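PDB 5NKZ: peroxin 22 from Pichia angusta, which probably takes part in peroxisome biogenesis and forms a complex, through its soluble domain, with the ubiquitin-conjugating enzyme Pex4p. Local coordinates for residues 31-40 / 99-109; 55-65 / 78-87. All blocks are in the same frame, centred on the assembly; numbering follows the deposited sequence.

Contact 1. Residues 31-40 / 99-109; sequences SVSLVLTQKD and SNINLITLGNL
Val32 and Leu103 share one face of a parallel strand pair, and their side chains meet at an oblique angle. CG1 of Val32 lies 3.7 Å from CD1 of Leu103. The other methyl of Val32, CG2, meets CD1 of Ile101. CG1 stands anti to the backbone N of Val32 (chi1 -178°), which turns the two methyls toward different partners. Leu34 adds its CD1, 3.9 Å from CB of Leu103. The opposite face is polar at its start. There Ser33 OG and Ser99 OG share a hydrogen bond of 2.8 Å. Asn102 ND2 bonds to Ser99 O at 2.9 Å from above the carbonyl plane, and it also reaches Asp122 O. Further on, CG2 of Val35 packs against CG1 of Ile104 at 3.5 Å. Helix 87-97 packs on Ser33, Val35 and Asn102.

Four backbone bonds join strands 32-36 and 101-103, adjacent inner strands of the five-stranded parallel sheet. Beyond the strands, the side chains of Asp40 and Thr105 run alongside each other, pointing opposite ways. Thr105 OG1 lies 2.7 Å from OD2 and 2.8 Å from OD1 of Asp40. Thr37 OG1 accepts from Asp40 N, an ST motif, and donates to Asp40 OD2 from above the carboxylate plane. Asn127 ND2 bonds to Asp40 OD1. The buried Asp40 carboxylate sits among hydroxyl and amide groups that probably stabilise its negative charge where segments 31-40 and 99-109 leave the sheet.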
loop_
_atom_site.group_PDB
_atom_site.type_symbol
_atom_site.label_atom_id
_atom_site.label_comp_id
_atom_site.label_asym_id
_atom_site.label_seq_id
_atom_site.Cartn_x
_atom_site.Cartn_y
_atom_site.Cartn_z
ATOM N N SER C 31 13.864 8.412 9.920
ATOM C CA SER C 31 12.794 7.333 9.991
ATOM C C SER C 31 12.921 6.332 11.130
ATOM O O SER C 31 13.893 5.635 11.169
ATOM C CB SER C 31 12.777 6.530 8.680
ATOM O OG SER C 31 12.197 7.287 7.634
ATOM N N VAL C 32 11.954 6.246 12.033
ATOM C CA VAL C 32 12.082 5.371 13.190
ATOM C C VAL C 32 10.810 4.545 13.371
ATOM O O VAL C 32 9.681 5.081 13.311
ATOM C CB VAL C 32 12.379 6.183 14.501
ATOM C CG1 VAL C 32 12.556 5.271 15.737
ATOM C CG2 VAL C 32 13.532 7.152 14.289
ATOM N N SER C 33 11.004 3.241 13.573
ATOM C CA SER C 33 9.917 2.351 13.962
ATOM C C SER C 33 10.027 2.097 15.456
ATOM O O SER C 33 11.065 1.646 15.936
ATOM C CB SER C 33 9.944 1.011 13.172
ATOM O OG SER C 33 9.520 1.165 11.815
ATOM N N LEU C 34 8.964 2.356 16.198
ATOM C CA LEU C 34 9.021 2.199 17.635
ATOM C C LEU C 34 8.064 1.142 18.088
ATOM O O LEU C 34 6.858 1.332 17.950
ATOM C CB LEU C 34 8.668 3.552 18.293
ATOM C CG LEU C 34 8.628 3.635 19.826
ATOM C CD1 LEU C 34 9.934 3.111 20.417
ATOM C CD2 LEU C 34 8.336 5.071 20.237
ATOM N N VAL C 35 8.553 0.041 18.632
ATOM C CA VAL C 35 7.613 -0.978 19.096
ATOM C C VAL C 35 7.526 -0.923 20.590
ATOM O O VAL C 35 8.543 -1.059 21.305
ATOM C CB VAL C 35 7.821 -2.444 18.520
ATOM C CG1 VAL C 35 8.593 -2.417 17.203
ATOM C CG2 VAL C 35 8.479 -3.427 19.499
ATOM N N LEU C 36 6.280 -0.737 21.029
ATOM C CA LEU C 36 5.925 -0.568 22.434
ATOM C C LEU C 36 5.136 -1.771 22.946
ATOM O O LEU C 36 4.015 -2.001 22.522
ATOM C CB LEU C 36 5.098 0.717 22.632
ATOM C CG LEU C 36 5.726 2.030 22.128
ATOM C CD1 LEU C 36 4.745 3.197 22.198
ATOM C CD2 LEU C 36 7.018 2.315 22.875
ATOM N N THR C 37 5.751 -2.544 23.832
ATOM C CA THR C 37 5.025 -3.379 24.786
ATOM C C THR C 37 4.499 -2.513 25.938
ATOM O O THR C 37 4.947 -1.405 26.130
ATOM C CB THR C 37 5.960 -4.450 25.393
ATOM O OG1 THR C 37 7.094 -3.814 26.015
ATOM C CG2 THR C 37 6.456 -5.386 24.326
ATOM N N GLN C 38 3.543 -3.055 26.696
ATOM C CA GLN C 38 3.185 -2.589 28.042
ATOM C C GLN C 38 4.332 -1.920 28.819
ATOM O O GLN C 38 4.201 -0.785 29.249
ATOM C CB GLN C 38 2.656 -3.787 28.842
ATOM C CG GLN C 38 1.188 -4.031 28.617
ATOM C CD GLN C 38 0.302 -3.517 29.741
ATOM O OE1 GLN C 38 0.623 -2.525 30.417
ATOM N NE2 GLN C 38 -0.835 -4.189 29.942
ATOM N N LYS C 39 5.472 -2.589 28.917
ATOM C CA LYS C 39 6.590 -2.126 29.716
ATOM C C LYS C 39 7.259 -0.986 29.003
ATOM O O LYS C 39 7.431 0.071 29.564
ATOM C CB LYS C 39 7.598 -3.245 29.972
ATOM C CG LYS C 39 7.051 -4.355 30.882
ATOM C CD LYS C 39 6.200 -5.400 30.139
ATOM C CE LYS C 39 6.331 -6.835 30.663
ATOM N NZ LYS C 39 6.431 -7.770 29.499
ATOM N N ASP C 40 7.593 -1.163 27.740
ATOM C CA ASP C 40 8.248 -0.084 26.974
ATOM C C ASP C 40 7.509 1.259 27.023
ATOM O O ASP C 40 8.110 2.309 26.917
ATOM C CB ASP C 40 8.416 -0.531 25.531
ATOM C CG ASP C 40 9.434 -1.653 25.387
ATOM O OD1 ASP C 40 10.555 -1.523 25.945
ATOM O OD2 ASP C 40 9.112 -2.666 24.712
ATOM N N SER C 99 12.061 1.036 8.438
ATOM C CA SER C 99 12.556 2.308 8.938
ATOM C C SER C 99 14.078 2.251 9.108
ATOM O O SER C 99 14.658 1.189 9.327
ATOM C CB SER C 99 11.862 2.675 10.235
ATOM O OG SER C 99 10.519 3.010 9.980
ATOM N N ASN C 100 14.716 3.408 8.947
ATOM C CA ASN C 100 16.161 3.581 9.180
ATOM C C ASN C 100 16.592 3.156 10.586
ATOM O O ASN C 100 17.694 2.631 10.745
ATOM C CB ASN C 100 16.566 5.044 9.029
ATOM C CG ASN C 100 16.467 5.554 7.597
ATOM O OD1 ASN C 100 15.518 5.299 6.885
ATOM N ND2 ASN C 100 17.456 6.301 7.182
ATOM N N ILE C 101 15.753 3.436 11.598
ATOM C CA ILE C 101 16.033 3.114 13.006
ATOM C C ILE C 101 14.929 2.227 13.565
ATOM O O ILE C 101 13.743 2.492 13.352
ATOM C CB ILE C 101 16.204 4.407 13.875
ATOM C CG1 ILE C 101 17.371 5.289 13.342
ATOM C CG2 ILE C 101 16.454 4.064 15.347
ATOM C CD1 ILE C 101 17.011 6.741 13.051
ATOM N N ASN C 102 15.300 1.190 14.291
ATOM C CA ASN C 102 14.297 0.239 14.714
ATOM C C ASN C 102 14.493 0.012 16.183
ATOM O O ASN C 102 15.470 -0.594 16.583
ATOM C CB ASN C 102 14.341 -1.080 13.877
ATOM C CG ASN C 102 13.881 -0.892 12.422
ATOM O OD1 ASN C 102 12.672 -0.949 12.122
ATOM N ND2 ASN C 102 14.829 -0.662 11.518
ATOM N N LEU C 103 13.583 0.549 16.980
ATOM C CA LEU C 103 13.641 0.442 18.428
ATOM C C LEU C 103 12.647 -0.569 18.916
ATOM O O LEU C 103 11.436 -0.417 18.693
ATOM C CB LEU C 103 13.316 1.769 19.079
ATOM C CG LEU C 103 14.110 2.948 18.569
ATOM C CD1 LEU C 103 13.480 4.184 19.199
ATOM C CD2 LEU C 103 15.589 2.775 18.913
ATOM N N ILE C 104 13.165 -1.557 19.637
ATOM C CA ILE C 104 12.375 -2.687 20.095
ATOM C C ILE C 104 13.153 -3.419 21.183
ATOM O O ILE C 104 14.321 -3.769 20.965
ATOM C CB ILE C 104 12.041 -3.633 18.882
ATOM C CG1 ILE C 104 11.577 -5.023 19.363
ATOM C CG2 ILE C 104 13.221 -3.754 17.894
ATOM C CD1 ILE C 104 10.812 -5.854 18.342
ATOM N N THR C 105 12.563 -3.615 22.358
ATOM C CA THR C 105 13.223 -4.471 23.349
ATOM C C THR C 105 12.691 -5.858 23.080
ATOM O O THR C 105 11.516 -6.137 23.356
ATOM C CB THR C 105 12.931 -4.098 24.813
ATOM O OG1 THR C 105 11.533 -3.903 24.956
ATOM C CG2 THR C 105 13.638 -2.836 25.221
ATOM N N LEU C 106 13.547 -6.714 22.529
ATOM C CA LEU C 106 13.178 -8.101 22.259
ATOM C C LEU C 106 12.973 -8.850 23.565
ATOM O O LEU C 106 12.084 -9.692 23.646
ATOM C CB LEU C 106 14.232 -8.806 21.400
ATOM C CG LEU C 106 14.481 -8.227 19.996
ATOM C CD1 LEU C 106 15.837 -8.628 19.413
ATOM C CD2 LEU C 106 13.373 -8.633 19.062
ATOM N N GLY C 107 13.773 -8.523 24.589
ATOM C CA GLY C 107 13.614 -9.069 25.943
ATOM C C GLY C 107 12.244 -8.917 26.587
ATOM O O GLY C 107 11.925 -9.632 27.539
ATOM N N ASN C 108 11.436 -7.974 26.092
ATOM C CA ASN C 108 10.063 -7.778 26.589
ATOM C C ASN C 108 8.993 -8.549 25.836
ATOM O O ASN C 108 7.815 -8.362 26.114
ATOM C CB ASN C 108 9.702 -6.296 26.562
ATOM C CG ASN C 108 10.452 -5.493 27.593
ATOM O OD1 ASN C 108 10.567 -4.266 27.466
ATOM N ND2 ASN C 108 10.966 -6.161 28.623
ATOM N N LEU C 109 9.391 -9.391 24.886
ATOM C CA LEU C 109 8.449 -10.292 24.227
ATOM C C LEU C 109 8.293 -11.583 25.044
ATOM O O LEU C 109 9.150 -11.894 25.854
ATOM C CB LEU C 109 8.906 -10.561 22.778
ATOM C CG LEU C 109 8.645 -9.511 21.662
ATOM C CD1 LEU C 109 8.565 -8.075 22.171
ATOM C CD2 LEU C 109 9.672 -9.581 20.544
#

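Contact 2. Residues 55-65 / 78-87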
loop_
_atom_site.group_PDB
_atom_site.type_symbol
_atom_site.label_atom_id
_atom_site.label_comp_id
_atom_site.label_asym_id
_atom_site.label_seq_id
_atom_site.Cartn_x
_atom_site.Cartn_y
_atom_site.Cartn_z
ATOM N N LEU C 55 7.989 9.004 12.455
ATOM C CA LEU C 55 8.030 8.079 13.553
ATOM C C LEU C 55 6.795 7.268 13.329
ATOM O O LEU C 55 5.788 7.791 12.802
ATOM C CB LEU C 55 8.001 8.805 14.875
ATOM C CG LEU C 55 7.672 8.004 16.147
ATOM C CD1 LEU C 55 8.658 6.898 16.483
ATOM C CD2 LEU C 55 7.612 9.028 17.294
ATOM N N THR C 56 6.884 5.985 13.652
ATOM C CA THR C 56 5.800 5.075 13.410
ATOM C C THR C 56 5.840 4.100 14.569
ATOM O O THR C 56 6.873 3.499 14.854
ATOM C CB THR C 56 5.968 4.382 12.024
ATOM O OG1 THR C 56 6.034 5.361 10.958
ATOM C CG2 THR C 56 4.793 3.442 11.759
ATOM N N VAL C 57 4.724 3.973 15.256
ATOM C CA VAL C 57 4.623 3.178 16.465
ATOM C C VAL C 57 3.853 1.865 16.222
ATOM O O VAL C 57 2.741 1.854 15.664
ATOM C CB VAL C 57 3.898 3.985 17.570
ATOM C CG1 VAL C 57 3.423 3.097 18.712
ATOM C CG2 VAL C 57 4.801 5.094 18.114
ATOM N N ILE C 58 4.407 0.782 16.745
ATOM C CA ILE C 58 3.840 -0.536 16.612
ATOM C C ILE C 58 3.491 -1.087 18.003
ATOM O O ILE C 58 4.377 -1.388 18.810
ATOM C CB ILE C 58 4.852 -1.437 15.834
ATOM C CG1 ILE C 58 5.242 -0.732 14.519
ATOM C CG2 ILE C 58 4.289 -2.841 15.553
ATOM C CD1 ILE C 58 6.545 -1.209 13.940
ATOM N N LEU C 59 2.206 -1.242 18.287
ATOM C CA LEU C 59 1.795 -1.764 19.606
ATOM C C LEU C 59 1.766 -3.289 19.641
ATOM O O LEU C 59 1.210 -3.944 18.748
ATOM C CB LEU C 59 0.428 -1.211 20.029
ATOM C CG LEU C 59 0.325 0.313 19.873
ATOM C CD1 LEU C 59 -1.141 0.710 19.867
ATOM C CD2 LEU C 59 1.119 1.056 20.941
ATOM N N HIS C 60 2.381 -3.834 20.680
ATOM C CA HIS C 60 2.208 -5.227 21.081
ATOM C C HIS C 60 0.706 -5.525 21.167
ATOM O O HIS C 60 -0.097 -4.602 21.352
ATOM C CB HIS C 60 2.852 -5.407 22.460
ATOM C CG HIS C 60 3.294 -6.798 22.774
ATOM N ND1 HIS C 60 2.753 -7.528 23.809
ATOM C CD2 HIS C 60 4.269 -7.570 22.238
ATOM C CE1 HIS C 60 3.347 -8.705 23.875
ATOM N NE2 HIS C 60 4.269 -8.761 22.928
ATOM N N PRO C 61 0.318 -6.806 21.013
ATOM C CA PRO C 61 -1.070 -7.196 21.283
ATOM C C PRO C 61 -1.537 -6.764 22.675
ATOM O O PRO C 61 -2.693 -6.392 22.830
ATOM C CB PRO C 61 -1.039 -8.729 21.197
ATOM C CG PRO C 61 0.132 -9.049 20.354
ATOM C CD PRO C 61 1.114 -7.945 20.513
ATOM N N SER C 62 -0.638 -6.810 23.658
ATOM C CA SER C 62 -0.943 -6.409 25.052
ATOM C C SER C 62 -1.478 -4.989 25.168
ATOM O O SER C 62 -2.267 -4.718 26.058
ATOM C CB SER C 62 0.296 -6.499 25.949
ATOM O OG SER C 62 1.120 -5.356 25.753
ATOM N N VAL C 63 -1.026 -4.099 24.284
ATOM C CA VAL C 63 -1.446 -2.698 24.278
ATOM C C VAL C 63 -2.562 -2.444 23.266
ATOM O O VAL C 63 -2.327 -2.542 22.059
ATOM C CB VAL C 63 -0.257 -1.774 23.925
ATOM C CG1 VAL C 63 -0.669 -0.308 23.968
ATOM C CG2 VAL C 63 0.924 -2.070 24.848
ATOM N N ASP C 64 -3.751 -2.095 23.764
ATOM C CA ASP C 64 -4.872 -1.699 22.912
ATOM C C ASP C 64 -4.639 -0.335 22.265
ATOM O O ASP C 64 -4.231 0.615 22.924
ATOM C CB ASP C 64 -6.177 -1.648 23.707
ATOM C CG ASP C 64 -7.369 -1.196 22.848
ATOM O OD1 ASP C 64 -7.921 -2.034 22.096
ATOM O OD2 ASP C 64 -7.739 0.008 22.911
ATOM N N LYS C 65 -4.923 -0.237 20.979
ATOM C CA LYS C 65 -4.653 0.978 20.233
ATOM C C LYS C 65 -5.505 2.110 20.737
ATOM O O LYS C 65 -4.973 3.158 21.067
ATOM C CB LYS C 65 -4.841 0.778 18.715
ATOM C CG LYS C 65 -4.366 1.926 17.806
ATOM C CD LYS C 65 -5.207 2.056 16.559
ATOM C CE LYS C 65 -4.810 3.216 15.656
ATOM N NZ LYS C 65 -3.687 2.773 14.821
ATOM N N SER C 78 -3.446 8.868 14.632
ATOM C CA SER C 78 -3.925 7.484 14.557
ATOM C C SER C 78 -3.132 6.660 13.542
ATOM O O SER C 78 -2.672 5.578 13.871
ATOM C CB SER C 78 -5.407 7.430 14.186
ATOM O OG SER C 78 -5.802 6.085 13.931
ATOM N N HIS C 79 -2.957 7.203 12.343
ATOM C CA HIS C 79 -2.348 6.473 11.228
ATOM C C HIS C 79 -0.915 6.064 11.480
ATOM O O HIS C 79 -0.486 5.033 10.982
ATOM C CB HIS C 79 -2.408 7.285 9.942
ATOM C CG HIS C 79 -1.532 8.505 9.954
ATOM N ND1 HIS C 79 -1.958 9.736 10.426
ATOM C CD2 HIS C 79 -0.251 8.679 9.542
ATOM C CE1 HIS C 79 -0.977 10.611 10.297
ATOM N NE2 HIS C 79 0.069 9.999 9.765
ATOM N N GLN C 80 -0.187 6.870 12.260
ATOM C CA GLN C 80 1.205 6.595 12.604
ATOM C C GLN C 80 1.350 5.454 13.592
ATOM O O GLN C 80 2.472 5.062 13.875
ATOM C CB GLN C 80 1.888 7.808 13.241
ATOM C CG GLN C 80 2.093 9.019 12.346
ATOM C CD GLN C 80 2.865 10.141 13.065
ATOM O OE1 GLN C 80 2.543 11.328 12.954
ATOM N NE2 GLN C 80 3.883 9.762 13.829
ATOM N N VAL C 81 0.248 4.953 14.142
ATOM C CA VAL C 81 0.247 3.904 15.161
ATOM C C VAL C 81 -0.348 2.630 14.573
ATOM O O VAL C 81 -1.367 2.698 13.921
ATOM C CB VAL C 81 -0.582 4.364 16.400
ATOM C CG1 VAL C 81 -0.722 3.247 17.440
ATOM C CG2 VAL C 81 0.073 5.589 17.024
ATOM N N ILE C 82 0.257 1.472 14.832
ATOM C CA ILE C 82 -0.145 0.212 14.169
ATOM C C ILE C 82 -0.418 -0.900 15.185
ATOM O O ILE C 82 0.486 -1.426 15.827
ATOM C CB ILE C 82 0.907 -0.183 13.118
ATOM C CG1 ILE C 82 0.769 0.711 11.872
ATOM C CG2 ILE C 82 0.743 -1.622 12.691
ATOM C CD1 ILE C 82 2.069 0.917 11.130
ATOM N N GLN C 83 -1.693 -1.226 15.336
ATOM C CA GLN C 83 -2.139 -2.292 16.235
ATOM C C GLN C 83 -1.844 -3.626 15.594
ATOM O O GLN C 83 -2.368 -3.936 14.544
ATOM C CB GLN C 83 -3.657 -2.218 16.494
ATOM C CG GLN C 83 -4.191 -3.293 17.431
ATOM C CD GLN C 83 -3.557 -3.188 18.788
ATOM O OE1 GLN C 83 -3.984 -2.397 19.585
ATOM N NE2 GLN C 83 -2.510 -3.948 19.033
ATOM N N VAL C 84 -1.014 -4.404 16.262
ATOM C CA VAL C 84 -0.662 -5.734 15.862
ATOM C C VAL C 84 -1.357 -6.681 16.844
ATOM O O VAL C 84 -1.646 -6.293 17.976
ATOM C CB VAL C 84 0.874 -5.851 15.854
ATOM C CG1 VAL C 84 1.389 -7.123 16.515
ATOM C CG2 VAL C 84 1.417 -5.656 14.442
ATOM N N ARG C 85 -1.624 -7.911 16.395
ATOM C CA ARG C 85 -2.357 -8.933 17.158
ATOM C C ARG C 85 -1.563 -10.182 17.549
ATOM O O ARG C 85 -1.999 -10.883 18.478
ATOM C CB ARG C 85 -3.657 -9.326 16.439
ATOM C CG ARG C 85 -4.771 -8.306 16.711
ATOM C CD ARG C 85 -6.228 -8.746 16.455
ATOM N NE ARG C 85 -7.063 -8.278 17.570
ATOM C CZ ARG C 85 -7.298 -6.997 17.879
ATOM N NH1 ARG C 85 -6.820 -6.002 17.132
ATOM N NH2 ARG C 85 -8.031 -6.696 18.953
ATOM N N THR C 86 -0.432 -10.451 16.883
ATOM C CA THR C 86 0.508 -11.514 17.302
ATOM C C THR C 86 1.930 -10.935 17.388
ATOM O O THR C 86 2.290 -10.049 16.608
ATOM C CB THR C 86 0.526 -12.737 16.320
ATOM O OG1 THR C 86 1.354 -12.458 15.175
ATOM C CG2 THR C 86 -0.891 -13.121 15.851
ATOM N N GLU C 87 2.754 -11.449 18.297
ATOM C CA GLU C 87 4.148 -11.015 18.329
ATOM C C GLU C 87 4.884 -11.170 16.983
ATOM O O GLU C 87 5.627 -10.274 16.570
ATOM C CB GLU C 87 4.906 -11.755 19.421
ATOM C CG GLU C 87 4.608 -11.166 20.784
ATOM C CD GLU C 87 5.446 -11.765 21.883
ATOM O OE1 GLU C 87 5.476 -11.169 22.987
ATOM O OE2 GLU C 87 6.060 -12.835 21.665
#
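His60 NE2 donates to Glu87 OE1 at 2.7 Å. The carboxylate oxygen lies in the ring plane and uses its anti lone pair. The carboxylate itself is turned 58° from the ring. His60 CG is anti to the backbone N (chi1 -155°), and this swings the ring back toward Glu87. Both Glu87 oxygens have further partners, Glu110 N on OE1 and Met111 N on OE2. Lys65 NZ reaches across to Ser78 O at 3.1 Å. Val81 N bonds to the same oxygen from the opposite face of its plane.

The bend of Gln83 at chi2 (61°) brings its amide over residues 60-63. NE2 of Gln83 donates to Val84 O at 2.7 Å and makes weak bonds to His60 O and Val63 O. The parallel strands are joined by Val57 N to Gln80 O, Ile82 N to Val57 O and Leu59 N to Ile82 O. Gln83 N and Arg85 N each bond to an acidic side chain of the other protein chain.

Apolar side chains pack over the paired strands. CD1 of Leu59 meets CG1 of Val81 at 3.5 Å, and CG2 of Thr56 meets CD1 of Ile82 at 3.8 Å.

The contact closes a beta-alpha-beta unit through helix 65-71. Helix 87-97 packs on Ile58 and Val84, and helix 46-51 on Leu55 and Val57. Strand 32-36 continues the sheet beyond 55-59.

Contacts 1 and 2 belong to one parallel sheet, with centres about 11 Å apart. Its strand order is 81-83, 55-59, 32-36, 101-103, 124-125. Strands 32-36 and 55-59 are neighbours, and probable hydrogen bonds join Leu34 to Thr56 and Ile58. Along the chain, both segments of contact 2 fall between those of contact 1. Helix 87-97 then leads back to strand 101-103 and packs on both contacts. Beyond the strand ends the contacts touch again, at Gln38 with Ser62 and at Leu109 with Glu87. Contact 1 lies near the middle of the fold. Contact 2 includes an outermost strand and meets the other protein chain through many more residues.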